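Local coordinates for ABC transporter substrate binding protein (Ribose) (Agrobacterium vitis, PDB 5DKV) that binds the sugar alpha-D-tagatopyranose in its pocket and, as a solute-binding protein, probably delivers sugar to an ABC transporter, at residues Ile30-Gly35 against Thr44-Ala49; Ile61-Pro66 against Ile81-Asp86. All coordinates share one frame; numbering follows the deposited sequence.

Contact 1 of 2, residues Ile30-Gly35 against Thr44-Ala49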
ATOM      1  N   ILE A  30      10.779  -1.663  19.356  1.00 11.98           N
ATOM      2  CA  ILE A  30       9.903  -2.261  18.354  1.00 11.30           C
ATOM      3  C   ILE A  30      10.453  -1.953  16.971  1.00 12.47           C
ATOM      4  O   ILE A  30      10.672  -0.792  16.625  1.00 12.57           O
ATOM      5  CB  ILE A  30       8.455  -1.723  18.492  1.00 11.86           C
ATOM      6  CG1 ILE A  30       7.884  -2.088  19.859  1.00 11.69           C
ATOM      7  CG2 ILE A  30       7.548  -2.252  17.348  1.00 12.03           C
ATOM      8  CD1 ILE A  30       6.603  -1.330  20.229  1.00 13.82           C
ATOM      9  N   ALA A  31      10.717  -2.994  16.189  1.00 10.52           N
ATOM     10  CA  ALA A  31      11.289  -2.817  14.862  1.00 11.41           C
ATOM     11  C   ALA A  31      10.204  -2.595  13.818  1.00  9.71           C
ATOM     12  O   ALA A  31       9.107  -3.138  13.940  1.00 10.05           O
ATOM     13  CB  ALA A  31      12.100  -4.004  14.493  1.00 10.60           C
ATOM     14  N   LEU A  32      10.514  -1.779  12.821  1.00  9.61           N
ATOM     15  CA  LEU A  32       9.632  -1.559  11.676  1.00  9.23           C
ATOM     16  C   LEU A  32      10.452  -1.722  10.415  1.00  9.94           C
ATOM     17  O   LEU A  32      11.420  -1.009  10.208  1.00  9.35           O
ATOM     18  CB  LEU A  32       8.963  -0.180  11.732  1.00  9.33           C
ATOM     19  CG  LEU A  32       8.146   0.202  10.502  1.00  9.04           C
ATOM     20  CD1 LEU A  32       7.013  -0.802  10.188  1.00 11.43           C
ATOM     21  CD2 LEU A  32       7.578   1.626  10.717  1.00 10.65           C
ATOM     22  N   ILE A  33      10.058  -2.703   9.605  1.00  8.79           N
ATOM     23  CA  ILE A  33      10.705  -3.027   8.354  1.00  8.70           C
ATOM     24  C   ILE A  33       9.714  -2.753   7.203  1.00 10.94           C
ATOM     25  O   ILE A  33       8.765  -3.495   6.999  1.00 10.58           O
ATOM     26  CB  ILE A  33      11.172  -4.503   8.327  1.00  8.62           C
ATOM     27  CG1 ILE A  33      12.152  -4.777   9.473  1.00  9.70           C
ATOM     28  CG2 ILE A  33      11.831  -4.799   6.954  1.00  9.84           C
ATOM     29  CD1 ILE A  33      12.563  -6.235   9.646  1.00 10.93           C
ATOM     30  N   PRO A  34       9.919  -1.662   6.464  1.00  9.18           N
ATOM     31  CA  PRO A  34       8.973  -1.305   5.391  1.00  9.81           C
ATOM     32  C   PRO A  34       9.179  -2.187   4.168  1.00 12.05           C
ATOM     33  O   PRO A  34      10.155  -2.943   4.098  1.00 11.01           O
ATOM     34  CB  PRO A  34       9.336   0.140   5.076  1.00  9.19           C
ATOM     35  CG  PRO A  34      10.825   0.141   5.277  1.00 10.87           C
ATOM     36  CD  PRO A  34      11.064  -0.736   6.504  1.00  8.94           C
ATOM     37  N   GLY A  35       8.286  -2.067   3.199  1.00  9.48           N
ATOM     38  CA  GLY A  35       8.490  -2.736   1.933  1.00 10.91           C
ATOM     39  C   GLY A  35       9.568  -2.085   1.078  1.00 11.80           C
ATOM     40  O   GLY A  35      10.219  -2.760   0.275  1.00 13.30           O
ATOM     41  N   THR A  44       5.247   7.568   5.636  1.00  8.77           N
ATOM     42  CA  THR A  44       4.127   8.048   6.440  1.00  8.93           C
ATOM     43  C   THR A  44       3.712   7.008   7.485  1.00  8.32           C
ATOM     44  O   THR A  44       3.388   7.367   8.613  1.00 10.46           O
ATOM     45  CB  THR A  44       2.945   8.421   5.535  1.00 11.12           C
ATOM     46  OG1 THR A  44       3.414   9.363   4.566  1.00 10.56           O
ATOM     47  CG2 THR A  44       1.832   9.040   6.319  1.00 11.22           C
ATOM     48  N   MET A  45       3.790   5.720   7.140  1.00  8.81           N
ATOM     49  CA  MET A  45       3.557   4.651   8.121  1.00 11.10           C
ATOM     50  C   MET A  45       4.552   4.757   9.272  1.00  9.46           C
ATOM     51  O   MET A  45       4.199   4.669  10.434  1.00  9.42           O
ATOM     52  CB  MET A  45       3.670   3.273   7.466  1.00 10.53           C
ATOM     53  CG  MET A  45       3.385   2.121   8.409  1.00  9.94           C
ATOM     54  SD  MET A  45       3.927   0.532   7.791  1.00 10.04           S
ATOM     55  CE  MET A  45       2.929   0.413   6.319  1.00 10.54           C
ATOM     56  N   HIS A  46       5.798   4.999   8.932  1.00  7.43           N
ATOM     57  CA  HIS A  46       6.823   5.198   9.934  1.00  8.62           C
ATOM     58  C   HIS A  46       6.503   6.400  10.846  1.00  9.47           C
ATOM     59  O   HIS A  46       6.692   6.348  12.064  1.00 10.80           O
ATOM     60  CB  HIS A  46       8.167   5.382   9.216  1.00  9.08           C
ATOM     61  CG  HIS A  46       9.326   5.558  10.134  1.00  9.50           C
ATOM     62  ND1 HIS A  46      10.533   6.051   9.697  1.00 12.31           N
ATOM     63  CD2 HIS A  46       9.462   5.335  11.460  1.00  8.72           C
ATOM     64  CE1 HIS A  46      11.374   6.101  10.719  1.00 12.35           C
ATOM     65  NE2 HIS A  46      10.738   5.698  11.800  1.00 12.63           N
ATOM     66  N   LYS A  47       5.992   7.484  10.265  1.00  8.61           N
ATOM     67  CA  LYS A  47       5.619   8.647  11.060  1.00 10.84           C
ATOM     68  C   LYS A  47       4.569   8.273  12.123  1.00 11.28           C
ATOM     69  O   LYS A  47       4.684   8.629  13.306  1.00 10.23           O
ATOM     70  CB  LYS A  47       5.091   9.761  10.136  1.00 11.24           C
ATOM     71  CG  LYS A  47       4.707  11.034  10.806  1.00 15.13           C
ATOM     72  CD  LYS A  47       4.345  12.074   9.749  1.00 26.12           C
ATOM     73  CE  LYS A  47       3.956  13.411  10.388  1.00 43.23           C
ATOM     74  NZ  LYS A  47       3.789  14.492   9.364  1.00 52.57           N
ATOM     75  N   GLY A  48       3.550   7.543  11.690  1.00  8.59           N
ATOM     76  CA  GLY A  48       2.518   7.059  12.599  1.00  7.77           C
ATOM     77  C   GLY A  48       3.092   6.158  13.681  1.00  7.44           C
ATOM     78  O   GLY A  48       2.742   6.236  14.843  1.00  8.68           O
ATOM     79  N   ALA A  49       3.999   5.281  13.286  1.00  8.44           N
ATOM     80  CA  ALA A  49       4.641   4.395  14.244  1.00  7.96           C
ATOM     81  C   ALA A  49       5.447   5.192  15.293  1.00  8.84           C
ATOM     82  O   ALA A  49       5.452   4.847  16.470  1.00  8.72           O
ATOM     83  CB  ALA A  49       5.528   3.421  13.535  1.00  9.28           C
TER
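Leu32, on strand 29-33, reaches the overlying helix 40-56 among Met45, His46 and Ala49. Its CB leaves the strand in the direction of the helix, and CG, anti to the backbone N (chi1 173°), swings along the strand toward Pro34. There the side chain forks. CD1 goes to Met45, lying 4.1 Å from its SD; CD2 turns to the helix backbone, 3.7 Å from CA of His46, and also meets the methyl CB of Ala49 at 3.9 Å. The CB of His46 is a further neighbour of this same CD2, at 4.1 Å. Met45 brings its sulfur to the fork on a chain extended as far as SD (chi2 -165°), and the bend at the last torsion only turns CE. Ala49, whose CB touches the leucine, comes one helical turn after Met45. The imidazole of His46 has a different task: its NE2 is hydrogen-bonded to Glu50 and its ring stacks with Phe62. Strand and helix run almost antiparallel, their axes 170° apart and 10.1 Å apart at closest approach, as the first strand and helix of a beta-alpha-beta unit do in this periplasmic binding protein fold. Ile279 and Val284 of helix 276-291 pack against Met45 and Ala49 respectively, while Met45 also touches Asp116, a residue of the tagatose pocket. No hydrogen bond joins the two segments, so the attachment of helix to sheet here rests on dispersion and on the burial of apolar carbon and sulfur.

Contact 2 of 2, residues Ile61-Pro66 against Ile81-Asp86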
ATOM      1  N   ILE A  61      13.014   0.807  15.992  1.00 10.74           N
ATOM      2  CA  ILE A  61      14.171   0.398  15.204  1.00 12.71           C
ATOM      3  C   ILE A  61      13.689   0.280  13.762  1.00 13.14           C
ATOM      4  O   ILE A  61      12.928  -0.627  13.448  1.00 14.44           O
ATOM      5  CB  ILE A  61      14.754  -0.951  15.683  1.00 12.73           C
ATOM      6  CG1 ILE A  61      15.136  -0.861  17.154  1.00 16.97           C
ATOM      7  CG2 ILE A  61      15.954  -1.353  14.812  1.00 18.08           C
ATOM      8  CD1 ILE A  61      15.517  -2.176  17.768  1.00 20.29           C
ATOM      9  N   PHE A  62      14.121   1.192  12.902  1.00 10.18           N
ATOM     10  CA  PHE A  62      13.615   1.244  11.532  1.00  9.00           C
ATOM     11  C   PHE A  62      14.708   0.915  10.543  1.00 10.68           C
ATOM     12  O   PHE A  62      15.782   1.506  10.562  1.00 11.98           O
ATOM     13  CB  PHE A  62      13.023   2.629  11.249  1.00 14.70           C
ATOM     14  CG  PHE A  62      12.460   2.790   9.870  1.00 11.81           C
ATOM     15  CD1 PHE A  62      11.122   2.541   9.611  1.00 10.09           C
ATOM     16  CD2 PHE A  62      13.259   3.203   8.827  1.00 12.25           C
ATOM     17  CE1 PHE A  62      10.602   2.697   8.349  1.00 11.82           C
ATOM     18  CE2 PHE A  62      12.737   3.369   7.567  1.00 17.85           C
ATOM     19  CZ  PHE A  62      11.410   3.125   7.327  1.00 17.42           C
ATOM     20  N   GLN A  63      14.444  -0.059   9.676  1.00  9.83           N
ATOM     21  CA  GLN A  63      15.431  -0.418   8.653  1.00  8.78           C
ATOM     22  C   GLN A  63      14.716  -1.080   7.501  1.00  8.62           C
ATOM     23  O   GLN A  63      13.853  -1.924   7.705  1.00  8.49           O
ATOM     24  CB  GLN A  63      16.518  -1.338   9.204  1.00  8.97           C
ATOM     25  CG  GLN A  63      17.719  -1.382   8.316  1.00 19.33           C
ATOM     26  CD  GLN A  63      18.826  -2.263   8.869  1.00 26.60           C
ATOM     27  OE1 GLN A  63      18.940  -2.453  10.078  1.00 26.33           O
ATOM     28  NE2 GLN A  63      19.654  -2.804   7.974  1.00 32.64           N
ATOM     29  N   GLY A  64      15.064  -0.667   6.295  1.00  8.70           N
ATOM     30  CA  GLY A  64      14.465  -1.228   5.099  1.00 12.53           C
ATOM     31  C   GLY A  64      15.444  -1.305   3.949  1.00 13.81           C
ATOM     32  O   GLY A  64      16.557  -0.745   4.003  1.00 13.48           O
ATOM     33  N   ALA A  65      15.029  -2.012   2.902  1.00  8.96           N
ATOM     34  CA  ALA A  65      15.775  -2.058   1.648  1.00 10.57           C
ATOM     35  C   ALA A  65      15.273  -0.987   0.674  1.00 11.62           C
ATOM     36  O   ALA A  65      14.164  -0.465   0.839  1.00 11.31           O
ATOM     37  CB  ALA A  65      15.647  -3.437   1.023  1.00 13.84           C
ATOM     38  N   PRO A  66      16.089  -0.646  -0.342  1.00 16.51           N
ATOM     39  CA  PRO A  66      15.733   0.407  -1.298  1.00 16.53           C
ATOM     40  C   PRO A  66      14.869  -0.075  -2.453  1.00 15.85           C
ATOM     41  O   PRO A  66      14.532   0.750  -3.301  1.00 20.28           O
ATOM     42  CB  PRO A  66      17.093   0.880  -1.810  1.00 15.25           C
ATOM     43  CG  PRO A  66      17.947  -0.339  -1.735  1.00 18.44           C
ATOM     44  CD  PRO A  66      17.473  -1.123  -0.540  1.00 21.52           C
ATOM     45  N   ILE A  81      16.782  -8.875  13.332  1.00 11.02           N
ATOM     46  CA  ILE A  81      16.689  -9.974  14.292  1.00 12.22           C
ATOM     47  C   ILE A  81      17.883  -9.978  15.248  1.00 13.88           C
ATOM     48  O   ILE A  81      17.737 -10.228  16.448  1.00 14.65           O
ATOM     49  CB  ILE A  81      16.551 -11.296  13.540  1.00 14.42           C
ATOM     50  CG1 ILE A  81      15.155 -11.348  12.928  1.00 13.96           C
ATOM     51  CG2 ILE A  81      16.717 -12.501  14.478  1.00 19.48           C
ATOM     52  CD1 ILE A  81      14.929 -12.521  11.996  1.00 14.20           C
ATOM     53  N   ALA A  82      19.053  -9.639  14.726  1.00 16.08           N
ATOM     54  CA  ALA A  82      20.277  -9.729  15.504  1.00 15.47           C
ATOM     55  C   ALA A  82      20.345  -8.605  16.543  1.00 17.80           C
ATOM     56  O   ALA A  82      21.133  -8.669  17.478  1.00 18.10           O
ATOM     57  CB  ALA A  82      21.489  -9.689  14.584  1.00 18.31           C
ATOM     58  N   LYS A  83      19.520  -7.573  16.366  1.00 14.32           N
ATOM     59  CA  LYS A  83      19.418  -6.485  17.343  1.00 12.33           C
ATOM     60  C   LYS A  83      18.465  -6.831  18.504  1.00 16.46           C
ATOM     61  O   LYS A  83      18.261  -6.020  19.411  1.00 19.16           O
ATOM     62  CB  LYS A  83      18.960  -5.202  16.641  1.00 12.04           C
ATOM     63  CG  LYS A  83      19.943  -4.690  15.612  1.00 18.29           C
ATOM     64  CD  LYS A  83      19.550  -3.312  15.123  1.00 23.59           C
ATOM     65  CE  LYS A  83      20.669  -2.664  14.329  1.00 35.24           C
ATOM     66  NZ  LYS A  83      20.562  -2.909  12.874  1.00 49.48           N
ATOM     67  N   LYS A  84      17.933  -8.045  18.479  1.00 16.50           N
ATOM     68  CA  LYS A  84      17.036  -8.554  19.522  1.00 16.02           C
ATOM     69  C   LYS A  84      15.921  -7.570  19.878  1.00 15.29           C
ATOM     70  O   LYS A  84      15.750  -7.202  21.041  1.00 14.11           O
ATOM     71  CB  LYS A  84      17.830  -8.912  20.781  1.00 18.63           C
ATOM     72  CG  LYS A  84      18.999  -9.858  20.539  1.00 26.88           C
ATOM     73  CD  LYS A  84      19.733 -10.149  21.854  1.00 36.54           C
ATOM     74  CE  LYS A  84      20.915 -11.085  21.674  1.00 46.48           C
ATOM     75  NZ  LYS A  84      21.653 -11.278  22.959  1.00 57.62           N
ATOM     76  N   PRO A  85      15.132  -7.154  18.878  1.00 13.59           N
ATOM     77  CA  PRO A  85      14.028  -6.262  19.210  1.00 10.24           C
ATOM     78  C   PRO A  85      12.976  -6.989  20.016  1.00 12.91           C
ATOM     79  O   PRO A  85      12.918  -8.222  19.959  1.00 12.24           O
ATOM     80  CB  PRO A  85      13.498  -5.849  17.845  1.00 10.31           C
ATOM     81  CG  PRO A  85      13.718  -7.040  17.012  1.00  9.81           C
ATOM     82  CD  PRO A  85      15.052  -7.588  17.470  1.00 11.79           C
ATOM     83  N   ASP A  86      12.163  -6.243  20.760  1.00 10.38           N
ATOM     84  CA  ASP A  86      11.086  -6.856  21.548  1.00 10.21           C
ATOM     85  C   ASP A  86       9.927  -7.350  20.674  1.00 10.14           C
ATOM     86  O   ASP A  86       9.213  -8.306  21.036  1.00 12.27           O
ATOM     87  CB  ASP A  86      10.584  -5.850  22.600  1.00 13.31           C
ATOM     88  CG  ASP A  86      11.661  -5.503  23.620  1.00 14.85           C
ATOM     89  OD1 ASP A  86      12.185  -6.439  24.265  1.00 15.60           O
ATOM     90  OD2 ASP A  86      12.016  -4.310  23.748  1.00 14.09           O
TER
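OE1 of Gln63 accepts a weak hydrogen bond from NZ of Lys83, with 3.3 Å between the two atoms. The glutamine chain is extended beyond CG, and its CG lies anti to the backbone N (chi1 -163°), which holds the amide well out from the strand end. Lys83 comes across it at about a right angle; it stays extended through CE and turns at its last torsion (chi4 93°) to bring the ammonium group to the amide oxygen. Gln63 is partly exposed and Lys83 exposed, so water probably competes for this bond. The aliphatic part of Lys83 passes obliquely over Ile61, its CD 4.1 Å from CG2 of the isoleucine. The other branch of Ile61 points elsewhere: CD1 ends 4.2 Å from CB of Pro85, and the two side chains meet at about a right angle. One isoleucine thus serves both residues, lysine methylenes on CG2 and the proline ring on CD1. The setting is the return from helix 70-81 to strand 87-90, beside the outermost strand 59-62 of the sheet. A type I beta turn spans Ile81 to Lys84, closed by the bond from Lys84 N to Ile81 O at 3.0 Å; Lys84 itself has positive phi (48°). Arg29 holds this return from the neighbouring strand, its guanidinium bonding to the carbonyl oxygens of Lys83 and Lys84. Deeper in, buried Pro85 rests on Ala31 and on Val80 of the helix, and Val80 also touches Gln63.

The two contacts follow one another along the chain, and their centres are 11 Å apart. Helix 40-56 leads from the first into strand 59-62, where the second begins; strands 29-33 and 59-62 are parallel neighbours at one end of the sheet. Probable backbone hydrogen bonds join them directly, Leu32 N to Ile61 O at 2.7 Å and Ile61 N to Ile30 O at 2.9 Å. Contact 1 attaches the first helix to the sheet, and contact 2 packs the return from helix 70-81 against its edge strand. They belong to consecutive beta-alpha units at the edge of the sheet, with contact 1 nearer the chain centre and the side chain of Met45 about 7 Å from the bound tagatopyranose.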